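Local coordinates for cell wall binding protein cwp8 (Peptoclostridium difficile, PDB 5J6Q), which probably anchors itself to the clostridial cell wall through its three CWB2 modules, as a protein associated with the S-layer, at residues 18-23 / 55-60; 198-203 / 582-587; 517-522 / 531-536; 546-551 / 556-561. All blocks are in the same frame, centred on the assembly; numbering follows the deposited sequence.

Contact 1: residues 18-23 / 55-60; sequences EVRKAL and QLQNKI
V19 and L56 form the apolar heart of this contact between helices 13-24 and 53-61. A single methyl of L56 does the touching. Its CD2 lies closest to V19 CG2, at 3.6 Å. The same CD2 is also 3.9 Å from V19 CB and 4.0 Å from V19 CG1. The methyl therefore meets the whole branched end of the valine, and the two side chains cross at about a right angle. V19 keeps CG1 anti to its backbone N (chi1 171°), which puts CG2 beside that N and on the side where L56 CD2 arrives. L56 also has CG anti to N. Its chi2 (to CD1) is 52°, which leaves CD2 roughly anti to CA, extended toward the valine. The backbones stay well apart: the CA atoms of V19 and L56 are 8.5 Å from each other.

A second, looser meeting lies one residue further on. R20 NH2 comes within 4.4 Å of Q57 NE2, which sits at the edge of the guanidinium, near its plane. Both are donor groups, and no hydrogen bond joins them. The guanidinium is instead held by E17, whose OE2 makes a salt bridge to R20 NE. The chain of R20 also rests on A53 and T54.

Outside this first shell, L50 covers V19, and V45 of strand 41-45 lies against L56. L23 packs on I43 of the same strand. The two helices thus meet through one valine-leucine pair, backed by strand 41-45. The chemistry implies a join made by van der Waals contact, with a polar rim that adds little direct bonding.

Contact 2: residues 198-203 / 582-587; sequences GIRLTT and NAIEKI. With SO4 (sulfate ion), chain F.
The loop that leads into helix 203-213 meets helix 581-590, which follows strand 572-575 of a parallel sheet; I199 meets I584 and E585, and R200 meets I584. I199 CD1 lies 3.8 Å from I584 CG2, and the two isoleucines approach at a slant. I199 has CG1 anti to its backbone N (chi1 179°), and CD1 extends from there to the helix. E585 adds its aliphatic part, with CG 4.2 Å from I199 CD1. The carboxylate of E585 is engaged within the helix, where N582 ND2 donates to OE2 at 2.8 Å.

R200 crosses I584 at about a right angle, its NH1 3.8 Å from I584 CG1. Its guanidinium is fixed on several sides. NH1 bonds to I579 O and Q574 OE1, and NE makes a salt bridge to D197. NH2 gives a weak hydrogen bond of 3.1 Å to O4 of a sulfate, which lies at the guanidinium edge (N-H...O 135°).

That sulfate, probably from the crystallisation liquor, also accepts from K581 N. The contact joins a domain 3 loop to a helix beside the CWB2 sheet, with a typical helix N-terminal anion site.

Contact 3: residues 517-522 / 531-536; sequences YVAKDG and VDALTA. With SO4 (sulfate ion), chain H.
The carboxylate of D532 is the flat group that reaches across toward K520. Its OD2 is 4.0 Å from K520 CE. The two side chains cross at a slant, and K520 NZ stays 4.6 Å from D532 OD2, too far for a salt bridge. K520 bends at its CG-CD bond (chi3 -83°), and its NZ is bonded to Q529 OE1 instead. The opposite charges probably still feel each other. The other flat group belongs to Y517, whose side chain touches A545, I547 and V573. Its OH is hydrogen-bonded to S543 OG. A sulfate oxygen also lies obliquely near this ring, but its position is doubtful.

Two waters bridge the segments. One accepts from A533 N at 2.9 Å and donates to K520 O at 3.0 Å, so it serves an amide in the first turn of helix 531-542. The other accepts from K520 N at 2.9 Å and donates to D532 OD2 at 3.1 Å. It thus ties the carboxylate to the backbone at the end of the strand, although K520 NZ does not contact that carboxylate.

The closest approach is apolar. A519 CB lies 3.9 Å from A533 CA, and the CA atoms of A519 and A533 are 5.4 Å apart. Two small residues let strand and helix come this close.

Strand 516-519 and helix 531-542 are the first two elements of a beta-alpha-beta unit that ends in strand 547-549. I575 of the adjacent strand 572-575 touches D532 and A536. Helix 294-305 packs beside V531, D532 and T535.

Contact 4: residues 546-551 / 556-561; sequences PIVLTT and KSQEEV. With SO4 (sulfate ion), chain B.
Q558 NE2 donates to L549 O at 2.7 Å, the shortest polar bond of this contact. The bond is fairly straight (N-H...O 154°). L549 O lies in the amide plane of Q558, but the donor stands above the carbonyl plane of L549, 40° out of it. The same NE2 is also bonded to N502 OD1. OE1 accepts from S555 N, much like one half of a capping box at the start of helix 556-565, and takes a weak bond from K499 NZ. Both ends of the amide are therefore engaged, which fixes its rotation. The glutamine reaches the strand because its chain runs extended beyond CG.

The side chains of V548 and Q558 cross at a slant, with V548 CG1 4.1 Å from Q558 NE2. T550 OG1 is 4.4 Å from Q558 OE1 and has its bonds elsewhere, to K499 NZ and E552 O.

On the same first turn, at K556 and S557, sits a sulfate, probably from the crystallisation liquor. K556 N gives a hydrogen bond to sulfate O2 at 3.2 Å, and S557 N gives one to sulfate O4 at 3.0 Å. K556 folds around the ion at its last two torsions (chi3 -71°), so its CE lies 3.4 Å from sulfate O1. S557 OG turns to S555 and D500.

L549 belongs to outer strand 547-549. Its buried carbonyl is satisfied by a helix side chain, and K499 adds a weak bond to it. The chemistry implies a polar tie of strand to helix, while the helix N-terminus probably attracts anions.

Contacts 2, 3 and 4 lie together, and contact 1 stands apart, 48 to 63 Å away between centres. Contacts 3 and 4 are buried and pack helices against one parallel sheet, in which strands 516-519 and 547-549 are neighbours. They join directly through Y517 O and V548 N, 2.7 Å apart. Contact 2 is partly buried and brings in helix 581-590, whose I584 and I587 touch V518 and whose A583 touches T550. Contact 1, partly buried as well, joins two helices over a separate mixed sheet. Chemistry follows place: contact 1 is apolar, contact 3 uses waters and alanines, contact 4 rests on one glutamine-to-carbonyl hydrogen bond, and contact 2 mixes apolar packing with a held arginine.

Contact 1: residues 18-23 / 55-60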
loop_
_atom_site.group_PDB
_atom_site.type_symbol
_atom_site.label_atom_id
_atom_site.label_comp_id
_atom_site.label_asym_id
_atom_site.label_seq_id
_atom_site.Cartn_x
_atom_site.Cartn_y
_atom_site.Cartn_z
ATOM N N GLU A 18 -6.464 -13.924 30.214
ATOM C CA GLU A 18 -7.777 -14.290 29.736
ATOM C C GLU A 18 -7.864 -15.822 29.982
ATOM O O GLU A 18 -8.850 -16.356 30.512
ATOM C CB GLU A 18 -7.870 -13.924 28.239
ATOM C CG GLU A 18 -8.325 -12.484 27.994
ATOM C CD GLU A 18 -8.523 -12.143 26.516
ATOM O OE1 GLU A 18 -8.359 -13.023 25.646
ATOM O OE2 GLU A 18 -8.842 -10.971 26.233
ATOM N N VAL A 19 -6.768 -16.533 29.638
ATOM C CA VAL A 19 -6.778 -17.981 29.810
ATOM C C VAL A 19 -6.659 -18.336 31.327
ATOM O O VAL A 19 -7.326 -19.244 31.783
ATOM C CB VAL A 19 -5.591 -18.536 28.972
ATOM C CG1 VAL A 19 -5.425 -19.991 29.285
ATOM C CG2 VAL A 19 -5.834 -18.327 27.463
ATOM N N ARG A 20 -5.774 -17.633 32.066
ATOM C CA ARG A 20 -5.604 -17.882 33.508
ATOM C C ARG A 20 -6.989 -17.837 34.196
ATOM O O ARG A 20 -7.384 -18.757 34.897
ATOM C CB ARG A 20 -4.593 -16.846 34.137
ATOM C CG ARG A 20 -4.227 -17.265 35.538
ATOM C CD ARG A 20 -3.092 -16.511 36.209
ATOM N NE ARG A 20 -2.172 -15.834 35.294
ATOM C CZ ARG A 20 -0.966 -16.299 34.984
ATOM N NH1 ARG A 20 -0.533 -17.444 35.498
ATOM N NH2 ARG A 20 -0.188 -15.627 34.156
ATOM N N LYS A 21 -7.750 -16.811 33.936
ATOM C CA LYS A 21 -9.071 -16.694 34.545
ATOM C C LYS A 21 -10.011 -17.774 34.100
ATOM O O LYS A 21 -10.711 -18.358 34.940
ATOM C CB LYS A 21 -9.669 -15.319 34.203
ATOM C CG LYS A 21 -9.086 -14.203 35.062
ATOM C CD LYS A 21 -9.818 -12.872 34.810
ATOM C CE LYS A 21 -8.988 -11.681 35.257
ATOM N NZ LYS A 21 -9.489 -10.395 34.691
ATOM N N ALA A 22 -10.031 -18.089 32.770
ATOM C CA ALA A 22 -10.972 -19.096 32.251
ATOM C C ALA A 22 -10.634 -20.482 32.859
ATOM O O ALA A 22 -11.539 -21.310 33.121
ATOM C CB ALA A 22 -10.895 -19.146 30.700
ATOM N N LEU A 23 -9.329 -20.755 33.042
ATOM C CA LEU A 23 -8.937 -22.036 33.675
ATOM C C LEU A 23 -9.518 -22.134 35.107
ATOM O O LEU A 23 -9.637 -23.228 35.627
ATOM C CB LEU A 23 -7.389 -22.142 33.785
ATOM C CG LEU A 23 -6.687 -22.291 32.459
ATOM C CD1 LEU A 23 -5.160 -22.270 32.608
ATOM C CD2 LEU A 23 -7.128 -23.622 31.854
ATOM N N GLN A 55 2.314 -22.635 31.444
ATOM C CA GLN A 55 2.858 -23.440 30.313
ATOM C C GLN A 55 2.439 -22.658 29.016
ATOM O O GLN A 55 3.138 -22.725 28.048
ATOM C CB GLN A 55 2.201 -24.830 30.342
ATOM C CG GLN A 55 2.606 -25.734 29.078
ATOM C CD GLN A 55 1.864 -27.018 29.203
ATOM O OE1 GLN A 55 0.579 -27.114 29.079
ATOM N NE2 GLN A 55 2.530 -27.959 29.721
ATOM N N LEU A 56 1.319 -21.829 29.048
ATOM C CA LEU A 56 0.886 -21.136 27.821
ATOM C C LEU A 56 1.986 -20.152 27.508
ATOM O O LEU A 56 2.636 -20.145 26.418
ATOM C CB LEU A 56 -0.521 -20.431 27.994
ATOM C CG LEU A 56 -0.930 -19.507 26.768
ATOM C CD1 LEU A 56 -0.805 -20.281 25.426
ATOM C CD2 LEU A 56 -2.365 -19.071 26.815
ATOM N N GLN A 57 2.225 -19.292 28.555
ATOM C CA GLN A 57 3.309 -18.319 28.551
ATOM C C GLN A 57 4.650 -18.907 28.049
ATOM O O GLN A 57 5.317 -18.280 27.199
ATOM C CB GLN A 57 3.575 -17.825 29.982
ATOM C CG GLN A 57 4.593 -16.706 30.035
ATOM C CD GLN A 57 3.904 -15.439 30.515
ATOM O OE1 GLN A 57 3.663 -14.513 29.737
ATOM N NE2 GLN A 57 3.568 -15.366 31.826
ATOM N N ASN A 58 5.086 -20.071 28.606
ATOM C CA ASN A 58 6.365 -20.614 28.163
ATOM C C ASN A 58 6.300 -21.035 26.673
ATOM O O ASN A 58 7.347 -21.010 26.022
ATOM C CB ASN A 58 6.796 -21.885 28.974
ATOM C CG ASN A 58 7.133 -21.604 30.463
ATOM O OD1 ASN A 58 6.997 -22.510 31.306
ATOM N ND2 ASN A 58 7.615 -20.451 30.828
ATOM N N LYS A 59 5.159 -21.541 26.184
ATOM C CA LYS A 59 5.097 -21.997 24.796
ATOM C C LYS A 59 5.149 -20.794 23.908
ATOM O O LYS A 59 5.896 -20.794 22.923
ATOM C CB LYS A 59 3.825 -22.877 24.565
ATOM C CG LYS A 59 4.060 -24.329 25.196
ATOM C CD LYS A 59 2.920 -25.348 24.832
ATOM C CE LYS A 59 3.206 -26.678 25.541
ATOM N NZ LYS A 59 2.111 -27.639 25.284
ATOM N N ILE A 60 4.404 -19.745 24.267
ATOM C CA ILE A 60 4.442 -18.516 23.506
ATOM C C ILE A 60 5.866 -17.943 23.457
ATOM O O ILE A 60 6.289 -17.459 22.386
ATOM C CB ILE A 60 3.457 -17.479 24.134
ATOM C CG1 ILE A 60 1.978 -17.810 23.788
ATOM C CG2 ILE A 60 3.817 -16.077 23.617
ATOM C CD1 ILE A 60 0.991 -16.914 24.640
#

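Contact 2: residues 198-203 / 582-587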
loop_
_atom_site.group_PDB
_atom_site.type_symbol
_atom_site.label_atom_id
_atom_site.label_comp_id
_atom_site.label_asym_id
_atom_site.label_seq_id
_atom_site.Cartn_x
_atom_site.Cartn_y
_atom_site.Cartn_z
ATOM N N GLY A 198 -6.100 4.071 -5.189
ATOM C CA GLY A 198 -6.904 3.805 -6.390
ATOM C C GLY A 198 -6.011 3.562 -7.634
ATOM O O GLY A 198 -6.276 2.704 -8.475
ATOM N N ILE A 199 -4.887 4.297 -7.740
ATOM C CA ILE A 199 -4.004 4.125 -8.900
ATOM C C ILE A 199 -2.490 4.265 -8.504
ATOM O O ILE A 199 -1.644 3.667 -9.130
ATOM C CB ILE A 199 -4.514 5.089 -9.987
ATOM C CG1 ILE A 199 -3.634 5.002 -11.251
ATOM C CG2 ILE A 199 -4.582 6.575 -9.404
ATOM C CD1 ILE A 199 -4.318 5.595 -12.486
ATOM N N ARG A 200 -2.175 4.987 -7.446
ATOM C CA ARG A 200 -0.806 5.088 -6.993
ATOM C C ARG A 200 -0.579 4.507 -5.584
ATOM O O ARG A 200 -1.431 4.600 -4.735
ATOM C CB ARG A 200 -0.425 6.569 -6.907
ATOM C CG ARG A 200 -0.572 7.350 -8.213
ATOM C CD ARG A 200 -0.494 8.895 -7.906
ATOM N NE ARG A 200 -1.653 9.393 -7.132
ATOM C CZ ARG A 200 -1.991 10.690 -7.034
ATOM N NH1 ARG A 200 -1.298 11.633 -7.671
ATOM N NH2 ARG A 200 -3.041 11.049 -6.279
ATOM N N LEU A 201 0.559 3.917 -5.341
ATOM C CA LEU A 201 0.828 3.561 -3.960
ATOM C C LEU A 201 1.025 4.856 -3.136
ATOM O O LEU A 201 1.328 5.913 -3.670
ATOM C CB LEU A 201 2.091 2.731 -3.850
ATOM C CG LEU A 201 1.986 1.342 -4.575
ATOM C CD1 LEU A 201 3.460 0.753 -4.759
ATOM C CD2 LEU A 201 1.116 0.396 -3.725
ATOM N N THR A 202 0.850 4.785 -1.795
ATOM C CA THR A 202 1.041 6.006 -0.956
ATOM C C THR A 202 2.493 5.887 -0.484
ATOM O O THR A 202 3.182 4.904 -0.843
ATOM C CB THR A 202 0.085 5.913 0.277
ATOM O OG1 THR A 202 0.425 4.678 0.898
ATOM C CG2 THR A 202 -1.366 5.869 -0.118
ATOM N N THR A 203 2.994 6.867 0.276
ATOM C CA THR A 203 4.321 6.737 0.907
ATOM C C THR A 203 4.307 5.441 1.804
ATOM O O THR A 203 5.303 4.726 1.830
ATOM C CB THR A 203 4.611 8.005 1.836
ATOM O OG1 THR A 203 4.411 9.171 1.015
ATOM C CG2 THR A 203 6.115 8.028 2.396
ATOM N N ASN A 582 -7.072 12.596 -10.308
ATOM C CA ASN A 582 -7.821 12.658 -11.590
ATOM C C ASN A 582 -6.917 12.888 -12.899
ATOM O O ASN A 582 -7.226 12.313 -13.953
ATOM C CB ASN A 582 -8.832 13.736 -11.524
ATOM C CG ASN A 582 -10.096 13.294 -10.786
ATOM O OD1 ASN A 582 -10.979 14.149 -10.593
ATOM N ND2 ASN A 582 -10.267 12.015 -10.325
ATOM N N ALA A 583 -5.842 13.694 -12.813
ATOM C CA ALA A 583 -4.980 13.928 -13.977
ATOM C C ALA A 583 -4.244 12.665 -14.276
ATOM O O ALA A 583 -4.072 12.373 -15.438
ATOM C CB ALA A 583 -3.944 15.039 -13.717
ATOM N N ILE A 584 -3.781 11.950 -13.238
ATOM C CA ILE A 584 -3.136 10.651 -13.438
ATOM C C ILE A 584 -4.152 9.689 -14.051
ATOM O O ILE A 584 -3.781 8.829 -14.912
ATOM C CB ILE A 584 -2.633 9.999 -12.090
ATOM C CG1 ILE A 584 -1.596 10.908 -11.351
ATOM C CG2 ILE A 584 -2.007 8.580 -12.316
ATOM C CD1 ILE A 584 -0.566 11.699 -12.187
ATOM N N GLU A 585 -5.433 9.786 -13.622
ATOM C CA GLU A 585 -6.397 8.822 -14.138
ATOM C C GLU A 585 -6.639 9.202 -15.599
ATOM O O GLU A 585 -6.594 8.295 -16.452
ATOM C CB GLU A 585 -7.723 8.805 -13.319
ATOM C CG GLU A 585 -7.483 8.237 -11.923
ATOM C CD GLU A 585 -8.716 8.327 -11.039
ATOM O OE1 GLU A 585 -9.049 7.302 -10.451
ATOM O OE2 GLU A 585 -9.325 9.435 -10.920
ATOM N N LYS A 586 -6.803 10.496 -15.861
ATOM C CA LYS A 586 -7.046 11.026 -17.215
ATOM C C LYS A 586 -5.930 10.536 -18.120
ATOM O O LYS A 586 -6.216 10.045 -19.206
ATOM C CB LYS A 586 -7.060 12.598 -17.228
ATOM C CG LYS A 586 -7.797 13.276 -18.462
ATOM C CD LYS A 586 -8.962 12.340 -19.061
ATOM C CE LYS A 586 -10.374 12.731 -18.580
ATOM N NZ LYS A 586 -11.338 11.645 -18.955
ATOM N N ILE A 587 -4.650 10.618 -17.649
ATOM C CA ILE A 587 -3.503 10.259 -18.446
ATOM C C ILE A 587 -3.553 8.749 -18.744
ATOM O O ILE A 587 -3.407 8.331 -19.907
ATOM C CB ILE A 587 -2.152 10.690 -17.742
ATOM C CG1 ILE A 587 -2.011 12.218 -17.612
ATOM C CG2 ILE A 587 -0.985 10.173 -18.548
ATOM C CD1 ILE A 587 -0.816 12.572 -16.737
HETATM S S SO4 F . -6.247 13.941 -5.144
HETATM O O1 SO4 F . -7.288 13.014 -4.635
HETATM O O2 SO4 F . -6.813 14.924 -6.059
HETATM O O3 SO4 F . -5.635 14.674 -4.033
HETATM O O4 SO4 F . -5.240 13.138 -5.781
#

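Contact 3: residues 517-522 / 531-536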
loop_
_atom_site.group_PDB
_atom_site.type_symbol
_atom_site.label_atom_id
_atom_site.label_comp_id
_atom_site.label_asym_id
_atom_site.label_seq_id
_atom_site.Cartn_x
_atom_site.Cartn_y
_atom_site.Cartn_z
ATOM N N TYR A 517 6.153 10.603 -18.194
ATOM C CA TYR A 517 6.408 11.088 -16.858
ATOM C C TYR A 517 5.409 12.296 -16.580
ATOM O O TYR A 517 4.994 12.965 -17.537
ATOM C CB TYR A 517 7.817 11.643 -16.842
ATOM C CG TYR A 517 8.867 10.542 -16.787
ATOM C CD1 TYR A 517 9.222 9.834 -17.918
ATOM C CD2 TYR A 517 9.494 10.206 -15.596
ATOM C CE1 TYR A 517 10.176 8.830 -17.883
ATOM C CE2 TYR A 517 10.445 9.188 -15.534
ATOM C CZ TYR A 517 10.779 8.507 -16.692
ATOM O OH TYR A 517 11.657 7.478 -16.648
ATOM N N VAL A 518 5.066 12.624 -15.309
ATOM C CA VAL A 518 4.145 13.821 -15.101
ATOM C C VAL A 518 4.663 14.611 -13.884
ATOM O O VAL A 518 5.112 13.977 -12.919
ATOM C CB VAL A 518 2.673 13.297 -14.940
ATOM C CG1 VAL A 518 2.523 12.234 -13.873
ATOM C CG2 VAL A 518 1.708 14.432 -14.638
ATOM N N ALA A 519 4.621 15.977 -13.921
ATOM C CA ALA A 519 5.143 16.728 -12.815
ATOM C C ALA A 519 4.357 18.033 -12.638
ATOM O O ALA A 519 3.703 18.458 -13.564
ATOM C CB ALA A 519 6.605 17.058 -13.135
ATOM N N LYS A 520 4.467 18.710 -11.499
ATOM C CA LYS A 520 3.586 19.964 -11.339
ATOM C C LYS A 520 3.932 20.961 -12.257
ATOM O O LYS A 520 5.107 21.130 -12.554
ATOM C CB LYS A 520 3.781 20.436 -9.907
ATOM C CG LYS A 520 3.078 19.421 -9.033
ATOM C CD LYS A 520 3.014 19.915 -7.561
ATOM C CE LYS A 520 4.262 19.604 -6.858
ATOM N NZ LYS A 520 4.278 20.381 -5.638
ATOM N N ASP A 521 2.973 21.681 -12.755
ATOM C CA ASP A 521 3.258 22.751 -13.731
ATOM C C ASP A 521 3.514 24.199 -13.154
ATOM O O ASP A 521 3.784 25.118 -13.899
ATOM C CB ASP A 521 2.019 22.818 -14.646
ATOM C CG ASP A 521 0.695 23.091 -13.836
ATOM O OD1 ASP A 521 0.773 23.398 -12.632
ATOM O OD2 ASP A 521 -0.396 23.007 -14.421
ATOM N N GLY A 522 3.359 24.415 -11.859
ATOM C CA GLY A 522 3.709 25.736 -11.318
ATOM C C GLY A 522 2.492 26.620 -11.061
ATOM O O GLY A 522 2.626 27.702 -10.541
ATOM N N VAL A 531 10.506 22.836 -9.972
ATOM C CA VAL A 531 11.793 22.172 -9.672
ATOM C C VAL A 531 11.719 20.659 -9.845
ATOM O O VAL A 531 12.698 20.042 -10.240
ATOM C CB VAL A 531 12.227 22.530 -8.230
ATOM C CG1 VAL A 531 11.141 22.053 -7.245
ATOM C CG2 VAL A 531 13.590 21.868 -7.911
ATOM N N ASP A 532 10.551 20.042 -9.564
ATOM C CA ASP A 532 10.462 18.585 -9.722
ATOM C C ASP A 532 10.698 18.179 -11.226
ATOM O O ASP A 532 11.401 17.217 -11.537
ATOM C CB ASP A 532 9.086 18.088 -9.214
ATOM C CG ASP A 532 8.973 18.118 -7.676
ATOM O OD1 ASP A 532 10.024 18.295 -6.986
ATOM O OD2 ASP A 532 7.884 17.954 -7.180
ATOM N N ALA A 533 10.062 18.905 -12.099
ATOM C CA ALA A 533 10.131 18.748 -13.485
ATOM C C ALA A 533 11.636 18.828 -13.885
ATOM O O ALA A 533 12.122 17.942 -14.579
ATOM C CB ALA A 533 9.327 19.836 -14.175
ATOM N N LEU A 534 12.352 19.873 -13.443
ATOM C CA LEU A 534 13.737 20.039 -13.800
ATOM C C LEU A 534 14.627 18.911 -13.178
ATOM O O LEU A 534 15.486 18.437 -13.884
ATOM C CB LEU A 534 14.190 21.503 -13.508
ATOM C CG LEU A 534 14.653 21.758 -12.145
ATOM C CD1 LEU A 534 16.183 21.412 -12.042
ATOM C CD2 LEU A 534 14.347 23.198 -11.794
ATOM N N THR A 535 14.406 18.404 -11.939
ATOM C CA THR A 535 15.303 17.289 -11.521
ATOM C C THR A 535 15.005 16.007 -12.317
ATOM O O THR A 535 15.932 15.232 -12.552
ATOM C CB THR A 535 15.191 16.959 -10.030
ATOM O OG1 THR A 535 13.862 16.686 -9.659
ATOM C CG2 THR A 535 15.726 18.089 -9.148
ATOM N N ALA A 536 13.722 15.806 -12.790
ATOM C CA ALA A 536 13.454 14.618 -13.579
ATOM C C ALA A 536 13.735 14.709 -15.106
ATOM O O ALA A 536 13.729 13.643 -15.786
ATOM C CB ALA A 536 12.002 14.164 -13.384
HETATM S S SO4 H . 11.167 5.468 -13.989
HETATM O O1 SO4 H . 10.713 6.866 -14.019
HETATM O O2 SO4 H . 10.795 4.864 -12.566
HETATM O O3 SO4 H . 10.622 4.540 -15.030
HETATM O O4 SO4 H . 12.554 5.796 -14.230
HETATM O O HOH W 1 7.673 20.394 -11.291
HETATM O O HOH W 2 5.574 17.430 -9.134
#

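Contact 4: residues 546-551 / 556-561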
loop_
_atom_site.group_PDB
_atom_site.type_symbol
_atom_site.label_atom_id
_atom_site.label_comp_id
_atom_site.label_asym_id
_atom_site.label_seq_id
_atom_site.Cartn_x
_atom_site.Cartn_y
_atom_site.Cartn_z
ATOM N N PRO A 546 8.455 11.896 -22.587
ATOM C CA PRO A 546 8.143 13.302 -22.251
ATOM C C PRO A 546 7.687 13.523 -20.710
ATOM O O PRO A 546 7.379 12.586 -19.984
ATOM C CB PRO A 546 6.963 13.580 -23.159
ATOM C CG PRO A 546 6.150 12.287 -22.992
ATOM C CD PRO A 546 7.310 11.241 -23.261
ATOM N N ILE A 547 7.635 14.796 -20.296
ATOM C CA ILE A 547 7.173 15.136 -18.985
ATOM C C ILE A 547 5.846 15.897 -19.250
ATOM O O ILE A 547 5.860 16.933 -19.880
ATOM C CB ILE A 547 8.153 16.000 -18.178
ATOM C CG1 ILE A 547 9.399 15.173 -17.844
ATOM C CG2 ILE A 547 7.399 16.497 -16.779
ATOM C CD1 ILE A 547 10.536 15.948 -17.087
ATOM N N VAL A 548 4.724 15.327 -18.867
ATOM C CA VAL A 548 3.469 16.056 -19.010
ATOM C C VAL A 548 3.465 17.065 -17.786
ATOM O O VAL A 548 3.654 16.623 -16.649
ATOM C CB VAL A 548 2.326 15.008 -18.877
ATOM C CG1 VAL A 548 0.911 15.691 -18.721
ATOM C CG2 VAL A 548 2.352 14.080 -20.131
ATOM N N LEU A 549 3.252 18.370 -18.004
ATOM C CA LEU A 549 3.239 19.261 -16.808
ATOM C C LEU A 549 1.786 19.557 -16.426
ATOM O O LEU A 549 0.987 20.175 -17.188
ATOM C CB LEU A 549 3.935 20.568 -17.126
ATOM C CG LEU A 549 5.441 20.408 -17.368
ATOM C CD1 LEU A 549 5.973 21.750 -17.872
ATOM C CD2 LEU A 549 6.208 19.901 -16.100
ATOM N N THR A 550 1.422 19.052 -15.216
ATOM C CA THR A 550 0.116 19.399 -14.756
ATOM C C THR A 550 0.038 19.310 -13.212
ATOM O O THR A 550 0.737 18.475 -12.615
ATOM C CB THR A 550 -0.960 18.452 -15.334
ATOM O OG1 THR A 550 -2.250 19.093 -15.163
ATOM C CG2 THR A 550 -1.016 17.166 -14.606
ATOM N N THR A 551 -0.820 20.171 -12.588
ATOM C CA THR A 551 -1.049 20.007 -11.135
ATOM C C THR A 551 -2.447 19.512 -10.923
ATOM O O THR A 551 -2.682 18.578 -10.185
ATOM C CB THR A 551 -0.839 21.336 -10.356
ATOM O OG1 THR A 551 0.463 21.784 -10.648
ATOM C CG2 THR A 551 -0.944 21.110 -8.808
ATOM N N LYS A 556 -7.496 20.261 -22.209
ATOM C CA LYS A 556 -8.026 19.577 -23.353
ATOM C C LYS A 556 -6.927 19.429 -24.378
ATOM O O LYS A 556 -6.778 18.305 -24.945
ATOM C CB LYS A 556 -9.249 20.377 -23.926
ATOM C CG LYS A 556 -10.521 20.017 -23.167
ATOM C CD LYS A 556 -11.796 20.429 -23.926
ATOM C CE LYS A 556 -11.997 21.933 -23.947
ATOM N NZ LYS A 556 -12.590 22.457 -22.684
ATOM N N SER A 557 -6.160 20.494 -24.637
ATOM C CA SER A 557 -5.031 20.400 -25.611
ATOM C C SER A 557 -4.036 19.236 -25.216
ATOM O O SER A 557 -3.559 18.458 -26.062
ATOM C CB SER A 557 -4.305 21.747 -25.687
ATOM O OG SER A 557 -3.728 21.949 -24.390
ATOM N N GLN A 558 -3.779 19.052 -23.890
ATOM C CA GLN A 558 -2.944 17.949 -23.419
ATOM C C GLN A 558 -3.614 16.624 -23.550
ATOM O O GLN A 558 -2.975 15.637 -24.009
ATOM C CB GLN A 558 -2.538 18.128 -21.938
ATOM C CG GLN A 558 -1.436 19.255 -21.792
ATOM C CD GLN A 558 -1.265 19.579 -20.236
ATOM O OE1 GLN A 558 -2.229 19.623 -19.528
ATOM N NE2 GLN A 558 0.005 19.617 -19.685
ATOM N N GLU A 559 -4.905 16.564 -23.214
ATOM C CA GLU A 559 -5.647 15.327 -23.310
ATOM C C GLU A 559 -5.583 14.751 -24.873
ATOM O O GLU A 559 -5.341 13.581 -25.092
ATOM C CB GLU A 559 -7.099 15.612 -22.936
ATOM C CG GLU A 559 -7.494 15.234 -21.511
ATOM C CD GLU A 559 -9.060 15.434 -21.336
ATOM O OE1 GLU A 559 -9.766 15.077 -22.268
ATOM O OE2 GLU A 559 -9.553 15.964 -20.292
ATOM N N GLU A 560 -5.812 15.622 -25.858
ATOM C CA GLU A 560 -5.798 15.293 -27.245
ATOM C C GLU A 560 -4.419 14.798 -27.707
ATOM O O GLU A 560 -4.417 13.778 -28.361
ATOM C CB GLU A 560 -6.226 16.477 -28.051
ATOM C CG GLU A 560 -7.751 16.535 -28.023
ATOM C CD GLU A 560 -8.343 17.865 -28.652
ATOM O OE1 GLU A 560 -7.724 18.467 -29.525
ATOM O OE2 GLU A 560 -9.422 18.242 -28.294
ATOM N N VAL A 561 -3.263 15.492 -27.358
ATOM C CA VAL A 561 -1.963 15.009 -27.768
ATOM C C VAL A 561 -1.553 13.747 -27.093
ATOM O O VAL A 561 -0.837 12.893 -27.740
ATOM C CB VAL A 561 -0.799 16.036 -27.667
ATOM C CG1 VAL A 561 -1.243 17.397 -28.259
ATOM C CG2 VAL A 561 -0.318 16.144 -26.262
HETATM S S SO4 B . -8.328 23.860 -22.843
HETATM O O1 SO4 B . -9.454 24.179 -23.865
HETATM O O2 SO4 B . -8.922 23.032 -21.679
HETATM O O3 SO4 B . -7.808 25.157 -22.301
HETATM O O4 SO4 B . -7.120 23.173 -23.609
#